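Local coordinates for protein (R)-specific enoyl-CoA hydratase (Aeromonas punctata, PDB 1IQ6) that catalyses the hydration of trans-2-enoyl-CoA with acyl chains of four to six carbons to the (3R)-3-hydroxyacyl-CoA and works as a homodimer, at residues P51-H54 against G55-A59; P40-A43 against A44-F48. One frame throughout, in Å; residues are numbered along the deposited sequence.

The two contacts follow each other in one run of chain, their centres about 16 Å apart. Contact 2 (40-48) closes helix 40-44 at the surface, its centre about 24 Å from the centre of the chain; contact 1 (51-59) opens helix 55-68 in the interior, about 9 Å from that centre. They touch through P51: its N packs 3.4 Å from A43 CB, and its CG lies 3.8 Å from P40 CA. Both border residues assigned by similarity to (3R)-3-hydroxyacyl-CoA binding. Contact 1 contains G55 and brings the H54 side chain to about 3 Å from that of H37, whereas the F42 side chain comes about 3 Å from that of L36, between nearest atoms.

Contact 1. Residues P51-H54 against G55-A59; sequences PIVH and GMLLA
V53 meets both leucines of the first helical turn. V53 CB lies 4.2 Å from L58 CD2. From there V53 CG1, anti to the backbone N (chi1 178°), reaches the helix and touches two methyls, L58 CD2 at 3.8 Å and L57 CD2 at 3.9 Å. Both leucines cross the valine at a slant, and L58 also sets its CG 3.6 Å from H54 O.

H54 is the N-cap residue of helix 55-68, the central helix that the antiparallel sheet wraps in the hot dog fold of MaoC-like hydratases. Its O accepts two backbone bonds: L58 N comes nearly straight to H54 O, at 3.1 Å with an N-H...O angle of 164°, in the carbonyl plane. L57 N lies closer to H54 O, 2.9 Å, but its bond is bent to 139° and comes from above that plane.

The H54 ring leads away from the turn, its CG beside the backbone N. It stacks on H37 and meets F26 edge-to-face, while NE2 hydrogen-bonds to D32 O. H37, D32 and G55, the first residue of the helix, are assigned by similarity to the (3R)-3-hydroxyacyl-CoA site.

Contact 2. Residues P40-A43 against A44-F48; sequences PAFA and ATTAF
A44 N reaches back to P40 O at 2.9 Å, an i to i+4 backbone bond of the alpha helix. One residue on, the spacing shortens to i to i+3: T45 N bonds to F42 O, and T46 N to A43 O at 2.9 Å.

Side-chain hydroxyls add a second bond to each of the carbonyls of F42 and A43. T45 OG1 donates to F42 O at 2.6 Å, and T46 OG1 donates to A43 O at 2.7 Å, the latter on a lone pair. Both hydroxyls lie in the plane of their carbonyl, whereas the amides of the same threonines come from above it. With chi1 of 68° and 74°, each threonine holds OG1 between its own N and carbonyl carbon, so amide and hydroxyl can grip one oxygen together. T46 OG1 also accepts a bent bond from F48 N at 3.2 Å, 138°, and is thus donor and acceptor at once.

The methyls make plain van der Waals contacts: T45 CG2 lies 3.5 Å from A41 O, and T46 CG2 stands 4.2 Å from F42 CE2, oblique to the ring. F42 itself packs on P35 and L36, while F48 touches P87 of its own chain and I76 of the second subunit. Doubled threonine bonds thus close the C-terminal end of helix 40-44, and the T46-F48 bond makes an ST turn in the loop that follows.

Contact 1. Residues P51-H54 against G55-A59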
# COMPACT_ATOMS: atom_id res chain seq x y z
N PRO B 51 3.51 -5.62 -19.32
CA PRO B 51 3.51 -4.76 -18.13
C PRO B 51 2.36 -5.04 -17.16
O PRO B 51 1.21 -5.21 -17.56
CB PRO B 51 3.43 -3.35 -18.73
CG PRO B 51 4.15 -3.51 -20.04
CD PRO B 51 3.59 -4.81 -20.55
N ILE B 52 2.70 -5.06 -15.87
CA ILE B 52 1.72 -5.31 -14.83
C ILE B 52 1.61 -4.13 -13.87
O ILE B 52 2.55 -3.34 -13.72
CB ILE B 52 2.08 -6.59 -14.03
CG1 ILE B 52 3.43 -6.41 -13.33
CG2 ILE B 52 2.13 -7.78 -14.98
CD1 ILE B 52 3.81 -7.60 -12.45
N VAL B 53 0.44 -4.00 -13.25
CA VAL B 53 0.18 -2.92 -12.30
C VAL B 53 0.89 -3.20 -10.97
O VAL B 53 0.93 -4.34 -10.52
CB VAL B 53 -1.34 -2.81 -12.03
CG1 VAL B 53 -1.62 -1.73 -11.00
CG2 VAL B 53 -2.07 -2.51 -13.33
N HIS B 54 1.45 -2.16 -10.35
CA HIS B 54 2.14 -2.32 -9.06
C HIS B 54 1.19 -2.96 -8.05
O HIS B 54 0.06 -2.50 -7.89
CB HIS B 54 2.55 -0.98 -8.46
CG HIS B 54 3.49 -0.19 -9.29
ND1 HIS B 54 3.13 0.39 -10.49
CD2 HIS B 54 4.77 0.20 -9.05
CE1 HIS B 54 4.15 1.10 -10.96
NE2 HIS B 54 5.15 1.01 -10.10
N GLY B 55 1.66 -3.98 -7.35
CA GLY B 55 0.82 -4.61 -6.35
C GLY B 55 0.40 -3.60 -5.30
O GLY B 55 -0.72 -3.64 -4.79
N MET B 56 1.30 -2.68 -4.95
CA MET B 56 0.97 -1.69 -3.94
C MET B 56 -0.04 -0.64 -4.42
O MET B 56 -0.65 0.06 -3.61
CB MET B 56 2.24 -1.03 -3.39
CG MET B 56 3.04 -1.94 -2.44
SD MET B 56 2.15 -2.47 -0.93
CE MET B 56 2.44 -1.04 0.11
N LEU B 57 -0.22 -0.53 -5.74
CA LEU B 57 -1.22 0.38 -6.27
C LEU B 57 -2.56 -0.35 -6.12
O LEU B 57 -3.56 0.24 -5.70
CB LEU B 57 -0.94 0.72 -7.75
CG LEU B 57 -2.01 1.56 -8.47
CD1 LEU B 57 -2.36 2.80 -7.65
CD2 LEU B 57 -1.49 1.97 -9.85
N LEU B 58 -2.58 -1.64 -6.46
CA LEU B 58 -3.80 -2.43 -6.32
C LEU B 58 -4.26 -2.38 -4.86
O LEU B 58 -5.43 -2.14 -4.57
CB LEU B 58 -3.55 -3.89 -6.71
CG LEU B 58 -3.10 -4.21 -8.14
CD1 LEU B 58 -2.81 -5.70 -8.28
CD2 LEU B 58 -4.19 -3.78 -9.11
N ALA B 59 -3.32 -2.59 -3.94
CA ALA B 59 -3.63 -2.60 -2.52
C ALA B 59 -4.15 -1.27 -1.99
O ALA B 59 -4.87 -1.23 -0.99
CB ALA B 59 -2.40 -3.03 -1.72

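Contact 2. Residues P40-A43 against A44-F48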
# COMPACT_ATOMS: atom_id res chain seq x y z
N PRO B 40 7.21 -2.71 -22.25
CA PRO B 40 6.72 -3.94 -22.87
C PRO B 40 7.84 -4.87 -23.36
O PRO B 40 7.70 -6.09 -23.32
CB PRO B 40 5.85 -3.42 -24.02
CG PRO B 40 6.52 -2.13 -24.39
CD PRO B 40 6.83 -1.53 -23.04
N ALA B 41 8.94 -4.29 -23.82
CA ALA B 41 10.07 -5.09 -24.28
C ALA B 41 10.66 -5.87 -23.10
O ALA B 41 10.91 -7.07 -23.20
CB ALA B 41 11.14 -4.19 -24.90
N PHE B 42 10.86 -5.18 -21.98
CA PHE B 42 11.40 -5.80 -20.78
C PHE B 42 10.41 -6.82 -20.23
O PHE B 42 10.79 -7.93 -19.86
CB PHE B 42 11.68 -4.76 -19.70
CG PHE B 42 12.20 -5.35 -18.41
CD1 PHE B 42 13.52 -5.76 -18.31
CD2 PHE B 42 11.35 -5.53 -17.33
CE1 PHE B 42 13.99 -6.35 -17.13
CE2 PHE B 42 11.81 -6.12 -16.16
CZ PHE B 42 13.13 -6.53 -16.06
N ALA B 43 9.15 -6.42 -20.16
CA ALA B 43 8.10 -7.29 -19.65
C ALA B 43 8.00 -8.58 -20.46
O ALA B 43 7.74 -9.65 -19.90
CB ALA B 43 6.76 -6.56 -19.68
N ALA B 44 8.21 -8.48 -21.77
CA ALA B 44 8.14 -9.65 -22.64
C ALA B 44 9.15 -10.73 -22.27
O ALA B 44 8.92 -11.91 -22.53
CB ALA B 44 8.35 -9.22 -24.09
N THR B 45 10.26 -10.33 -21.65
CA THR B 45 11.30 -11.27 -21.26
C THR B 45 10.97 -11.96 -19.93
O THR B 45 11.69 -12.86 -19.50
CB THR B 45 12.67 -10.59 -21.13
OG1 THR B 45 12.66 -9.69 -20.00
CG2 THR B 45 13.00 -9.80 -22.38
N THR B 46 9.90 -11.52 -19.29
CA THR B 46 9.48 -12.10 -18.02
C THR B 46 8.30 -13.03 -18.23
O THR B 46 7.65 -12.99 -19.28
CB THR B 46 9.07 -11.02 -17.00
OG1 THR B 46 7.79 -10.48 -17.37
CG2 THR B 46 10.09 -9.90 -16.97
N ALA B 47 8.01 -13.85 -17.23
CA ALA B 47 6.89 -14.78 -17.30
C ALA B 47 5.56 -14.05 -17.45
O ALA B 47 4.57 -14.64 -17.88
CB ALA B 47 6.87 -15.67 -16.06
N PHE B 48 5.54 -12.77 -17.11
CA PHE B 48 4.32 -11.98 -17.22
C PHE B 48 4.03 -11.59 -18.66
O PHE B 48 2.89 -11.31 -19.03
CB PHE B 48 4.41 -10.72 -16.35
CG PHE B 48 4.67 -11.01 -14.90
CD1 PHE B 48 5.90 -10.70 -14.33
CD2 PHE B 48 3.70 -11.60 -14.11
CE1 PHE B 48 6.16 -10.99 -13.00
CE2 PHE B 48 3.94 -11.89 -12.77
CZ PHE B 48 5.17 -11.58 -12.21